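Local structure of GCN5-related N-acetyltransferase (Streptococcus suis, 3G3S) at residues 115-120 with 124-129; 81-86 with 244-249. The protein probably transfers an acetyl group from acetyl-CoA to an amine, as members of the GCN5-related N-acetyltransferase family do, its own substrate being unknown. One frame throughout, in Å; residues are numbered along the deposited sequence.

Interaction 1: residues 115-120 with 124-129; sequences KLVDDL and FDMKLI
Leu120, Met126, Phe124 and Val117 meet where helix 110-118 turns back into strand 125-128, within this chain the outermost strand at one end of the mixed sheet of this GNAT-family protein. Such a short helix-to-strand connection illustrates how a few apolar side chains can join two neighbouring elements without a hydrogen bond between them. Leu120, just past the helix, does most of the bridging. Its CG is anti to the backbone N (chi1 -172°), which sends the branched end across to the strand. There Leu120 CG lies 3.8 Å from Phe124 CB, while Leu120 CD2 stands 3.9 Å from both Phe124 CB and Met126 CB. Leu120 therefore meets Phe124 mainly at the base of that side chain, the two crossing at about a right angle. The Phe124 ring itself turns away from the helix segment.

Met126, a selenomethionine, makes the second link. The chain leaves the strand with CG anti to the backbone N, then bends at chi2 and again at chi3 (60°), and this fold carries the terminal methyl to the helix. Met126 CE ends 3.5 Å from Val117 CG1, a close methyl-to-methyl contact in which the two side chains run roughly perpendicular.

Beyond this first shell, Ile165 of the adjacent strand 162-167 touches Leu120, Phe124 and Met126, and the Phe124 ring stacks with His167. Gln207 of helix 200-214 touches both Val117 and Met126, so their meeting also lies against that helix. Backbone bonds pair Asp125 with Leu166 and Lys127 with Val164, fixing the strand from which Phe124 and Met126 project. On the helix side, Leu120 N is bonded to Val117 O at 3.1 Å, which ties the two contact residues of that segment together.

Interaction 2: residues 81-86 with 244-249; sequences AWSDLI and QAYEWR
The carboxamide oxygen of Gln244 accepts a hydrogen bond from the hydroxyl of Ser83, with Ser83 OG 2.7 Å from Gln244 OE1. The donor stands 33° out of the carbonyl plane. Gln244 extends beyond CG to bring its amide over the helix, and the other end of the group is used as well: NE2 donates to OE1 of Gln80, about one turn before Ser83. Two bonds to the same helix thus restrain rotation of the amide.

Next to this polar pair stands the ring of Tyr246. Ser83 OG lies at the ring edge, in its plane, and Ser83 CB is 3.4 Å from Tyr246 OH. That hydroxyl has its hydrogen-bond partner in Glu87, farther along the helix. The arrangement is a worked case of a helix laid along a sheet: helix 80-90 runs close to parallel with strand 239-248 of the GNAT-family protein, the short segments making 25° with their axes 10.1 Å apart. Alternate residues of the strand, Gln244 and Tyr246, point at the helix, where Ser83 and Ile86 answer them.

Ile86 supplies the apolar half. Its CG2 sits over one face of the Tyr246 ring, 4.0 Å from the centroid and 13° off the normal, a CH-pi contact. Ile86 CD1, on the other branch, comes to 3.8 Å from Tyr246 CD1. Farther out, Phe96 of strand 94-102 also meets the tyrosine ring, its plane inclined to it, and Leu65 of helix 62-68 touches Ile86.

In the fold
Both contacts pack a helix against the same mixed sheet, but at places well separated: their centres are about 38 Å apart, their nearest atoms about 22 Å, and they lie on opposite sides of the chain's centre. Interaction 1 involves strand 125-128, at an outer end of the sheet within this chain, whereas interaction 2 uses strand 239-248, which lies between 73-77 and 94-102. Along the chain the order is 81-86, then 115-120 and 124-129, then 244-249, so the local turn of interaction 1 is nested within the long loop closed by interaction 2. One surface contact and one buried contact thus tie helices to distant parts of the same sheet.

Interaction 1: residues 115-120 with 124-129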
# COMPACT_ATOMS: atom_id res chain seq x y z
N LYS A 115 -27.76 -15.60 -10.78
CA LYS A 115 -28.82 -16.60 -10.62
C LYS A 115 -28.91 -17.13 -9.19
O LYS A 115 -30.01 -17.30 -8.67
CB LYS A 115 -28.65 -17.79 -11.57
CG LYS A 115 -29.79 -18.81 -11.48
N LEU A 116 -27.77 -17.39 -8.57
CA LEU A 116 -27.73 -17.85 -7.19
C LEU A 116 -28.36 -16.81 -6.27
O LEU A 116 -29.09 -17.15 -5.34
CB LEU A 116 -26.29 -18.15 -6.75
CG LEU A 116 -25.54 -19.27 -7.48
CD1 LEU A 116 -24.09 -19.38 -7.01
CD2 LEU A 116 -26.26 -20.63 -7.34
N VAL A 117 -28.06 -15.54 -6.52
CA VAL A 117 -28.64 -14.46 -5.72
C VAL A 117 -30.16 -14.44 -5.94
O VAL A 117 -30.93 -14.43 -4.98
CB VAL A 117 -28.01 -13.09 -6.07
CG1 VAL A 117 -28.79 -11.95 -5.46
CG2 VAL A 117 -26.53 -13.07 -5.61
N ASP A 118 -30.56 -14.49 -7.20
CA ASP A 118 -31.98 -14.49 -7.60
C ASP A 118 -32.77 -15.66 -7.01
O ASP A 118 -33.93 -15.50 -6.63
CB ASP A 118 -32.08 -14.49 -9.13
CG ASP A 118 -31.61 -13.17 -9.76
OD1 ASP A 118 -31.50 -12.14 -9.07
OD2 ASP A 118 -31.37 -13.17 -10.99
N ASP A 119 -32.13 -16.82 -6.88
CA ASP A 119 -32.78 -18.01 -6.33
C ASP A 119 -33.07 -17.98 -4.82
O ASP A 119 -33.59 -18.96 -4.27
CB ASP A 119 -31.95 -19.27 -6.64
CG ASP A 119 -31.89 -19.60 -8.12
OD1 ASP A 119 -32.67 -19.03 -8.94
OD2 ASP A 119 -31.04 -20.45 -8.45
N LEU A 120 -32.71 -16.89 -4.15
CA LEU A 120 -33.02 -16.75 -2.73
C LEU A 120 -34.54 -16.64 -2.60
O LEU A 120 -35.14 -15.75 -3.23
CB LEU A 120 -32.37 -15.51 -2.15
CG LEU A 120 -32.47 -15.40 -0.64
CD1 LEU A 120 -31.57 -16.44 0.03
CD2 LEU A 120 -32.13 -14.00 -0.17
N PHE A 124 -36.85 -14.95 2.55
CA PHE A 124 -35.58 -14.39 3.00
C PHE A 124 -35.36 -13.01 2.41
O PHE A 124 -35.87 -12.67 1.34
CB PHE A 124 -34.46 -15.35 2.64
CG PHE A 124 -34.60 -16.68 3.29
CD1 PHE A 124 -34.04 -16.92 4.52
CD2 PHE A 124 -35.34 -17.68 2.71
CE1 PHE A 124 -34.20 -18.13 5.15
CE2 PHE A 124 -35.50 -18.91 3.34
CZ PHE A 124 -34.91 -19.13 4.56
N ASP A 125 -34.63 -12.19 3.16
CA ASP A 125 -34.32 -10.84 2.77
C ASP A 125 -32.82 -10.70 2.86
O ASP A 125 -32.25 -10.90 3.94
CB ASP A 125 -34.96 -9.83 3.72
CG ASP A 125 -36.36 -9.41 3.28
OD1 ASP A 125 -36.47 -8.60 2.34
OD2 ASP A 125 -37.34 -9.85 3.92
N MSE A 126 -32.18 -10.37 1.74
CA MSE A 126 -30.75 -10.16 1.71
C MSE A 126 -30.48 -8.69 1.74
O MSE A 126 -31.12 -7.94 1.03
CB MSE A 126 -30.10 -10.77 0.48
CG MSE A 126 -28.59 -10.56 0.52
SE MSE A 126 -27.82 -12.06 -0.08
CE MSE A 126 -28.61 -12.16 -1.93
N LYS A 127 -29.50 -8.29 2.55
CA LYS A 127 -29.20 -6.90 2.77
C LYS A 127 -27.72 -6.68 2.97
O LYS A 127 -27.06 -7.53 3.55
CB LYS A 127 -29.86 -6.46 4.08
CG LYS A 127 -31.37 -6.32 4.07
CD LYS A 127 -31.87 -5.77 5.41
CE LYS A 127 -33.08 -4.86 5.20
NZ LYS A 127 -33.69 -4.37 6.45
N LEU A 128 -27.20 -5.54 2.52
CA LEU A 128 -25.81 -5.19 2.81
C LEU A 128 -25.75 -4.84 4.28
O LEU A 128 -26.71 -4.30 4.82
CB LEU A 128 -25.33 -3.98 2.03
CG LEU A 128 -25.05 -4.24 0.56
CD1 LEU A 128 -24.86 -2.88 -0.07
CD2 LEU A 128 -23.81 -5.16 0.39
N ILE A 129 -24.61 -5.14 4.91
CA ILE A 129 -24.40 -4.84 6.31
C ILE A 129 -24.21 -3.36 6.45
O ILE A 129 -23.37 -2.78 5.77
CB ILE A 129 -23.16 -5.58 6.88
CG1 ILE A 129 -23.38 -7.09 6.89
CG2 ILE A 129 -22.85 -5.08 8.29
CD1 ILE A 129 -22.08 -7.92 7.11

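Interaction 2: residues 81-86 with 244-249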
# COMPACT_ATOMS: atom_id res chain seq x y z
N ALA A 81 9.26 -26.99 8.95
CA ALA A 81 10.15 -26.73 10.11
C ALA A 81 9.34 -26.04 11.22
O ALA A 81 9.49 -26.32 12.42
CB ALA A 81 11.35 -25.90 9.70
N TRP A 82 8.48 -25.11 10.81
CA TRP A 82 7.56 -24.50 11.75
C TRP A 82 6.56 -25.53 12.32
O TRP A 82 6.35 -25.57 13.52
CB TRP A 82 6.80 -23.37 11.09
CG TRP A 82 7.44 -22.04 11.09
CD1 TRP A 82 8.07 -21.43 10.05
CD2 TRP A 82 7.53 -21.14 12.19
NE1 TRP A 82 8.48 -20.20 10.40
CE2 TRP A 82 8.20 -20.00 11.73
CE3 TRP A 82 7.11 -21.20 13.53
CZ2 TRP A 82 8.43 -18.88 12.55
CZ3 TRP A 82 7.35 -20.11 14.35
CH2 TRP A 82 8.01 -18.96 13.85
N SER A 83 5.99 -26.38 11.48
CA SER A 83 5.05 -27.40 11.97
C SER A 83 5.68 -28.30 13.02
O SER A 83 5.03 -28.66 14.00
CB SER A 83 4.55 -28.24 10.81
OG SER A 83 3.85 -27.42 9.90
N ASP A 84 6.92 -28.69 12.78
CA ASP A 84 7.64 -29.57 13.66
C ASP A 84 7.86 -28.88 14.99
O ASP A 84 7.79 -29.53 16.03
CB ASP A 84 9.01 -29.96 13.07
CG ASP A 84 8.89 -30.88 11.86
OD1 ASP A 84 7.82 -31.43 11.59
OD2 ASP A 84 9.92 -31.07 11.21
N LEU A 85 8.11 -27.58 14.97
CA LEU A 85 8.30 -26.85 16.23
C LEU A 85 6.99 -26.75 16.99
O LEU A 85 6.95 -26.95 18.20
CB LEU A 85 8.87 -25.46 15.98
CG LEU A 85 9.13 -24.64 17.26
CD1 LEU A 85 10.15 -25.39 18.11
CD2 LEU A 85 9.56 -23.17 16.93
N ILE A 86 5.92 -26.42 16.29
CA ILE A 86 4.60 -26.31 16.91
C ILE A 86 4.25 -27.63 17.61
O ILE A 86 3.83 -27.65 18.76
CB ILE A 86 3.49 -25.95 15.83
CG1 ILE A 86 3.69 -24.53 15.27
CG2 ILE A 86 2.11 -26.03 16.42
CD1 ILE A 86 2.91 -24.20 13.95
N GLN A 244 -1.28 -27.02 5.68
CA GLN A 244 -1.32 -27.30 7.11
C GLN A 244 -1.72 -26.11 7.98
O GLN A 244 -1.23 -24.99 7.79
CB GLN A 244 0.06 -27.78 7.62
CG GLN A 244 0.57 -29.09 6.97
CD GLN A 244 1.83 -29.65 7.64
OE1 GLN A 244 2.24 -29.18 8.71
NE2 GLN A 244 2.43 -30.66 7.01
N ALA A 245 -2.56 -26.37 8.97
CA ALA A 245 -2.99 -25.36 9.94
C ALA A 245 -3.12 -26.03 11.30
O ALA A 245 -3.27 -27.27 11.39
CB ALA A 245 -4.33 -24.68 9.51
N TYR A 246 -3.05 -25.19 12.34
CA TYR A 246 -3.18 -25.60 13.73
C TYR A 246 -4.05 -24.64 14.52
O TYR A 246 -4.08 -23.45 14.24
CB TYR A 246 -1.81 -25.67 14.42
CG TYR A 246 -0.84 -26.69 13.87
CD1 TYR A 246 0.02 -26.38 12.81
CD2 TYR A 246 -0.75 -27.95 14.42
CE1 TYR A 246 0.92 -27.29 12.32
CE2 TYR A 246 0.14 -28.88 13.93
CZ TYR A 246 0.96 -28.55 12.87
OH TYR A 246 1.82 -29.50 12.40
N GLU A 247 -4.74 -25.17 15.53
CA GLU A 247 -5.48 -24.42 16.53
C GLU A 247 -5.10 -24.97 17.88
O GLU A 247 -4.68 -26.12 17.98
CB GLU A 247 -6.95 -24.71 16.44
CG GLU A 247 -7.68 -23.96 15.40
CD GLU A 247 -9.04 -24.57 15.15
OE1 GLU A 247 -9.36 -25.58 15.83
OE2 GLU A 247 -9.75 -24.06 14.26
N TRP A 248 -5.34 -24.19 18.91
CA TRP A 248 -5.11 -24.68 20.27
C TRP A 248 -6.25 -25.64 20.59
O TRP A 248 -7.37 -25.47 20.09
CB TRP A 248 -5.08 -23.56 21.28
CG TRP A 248 -4.08 -22.46 21.05
CD1 TRP A 248 -4.34 -21.14 21.01
CD2 TRP A 248 -2.67 -22.59 20.80
NE1 TRP A 248 -3.21 -20.43 20.78
CE2 TRP A 248 -2.16 -21.30 20.63
CE3 TRP A 248 -1.79 -23.69 20.72
CZ2 TRP A 248 -0.83 -21.05 20.40
CZ3 TRP A 248 -0.46 -23.44 20.48
CH2 TRP A 248 0.01 -22.14 20.33
N ARG A 249 -5.93 -26.71 21.32
CA ARG A 249 -6.87 -27.70 21.83
C ARG A 249 -6.89 -27.48 23.30
O ARG A 249 -5.80 -27.35 23.91
CB ARG A 249 -6.44 -29.17 21.61
CG ARG A 249 -7.00 -29.88 20.40
OXT ARG A 249 -7.96 -27.49 23.90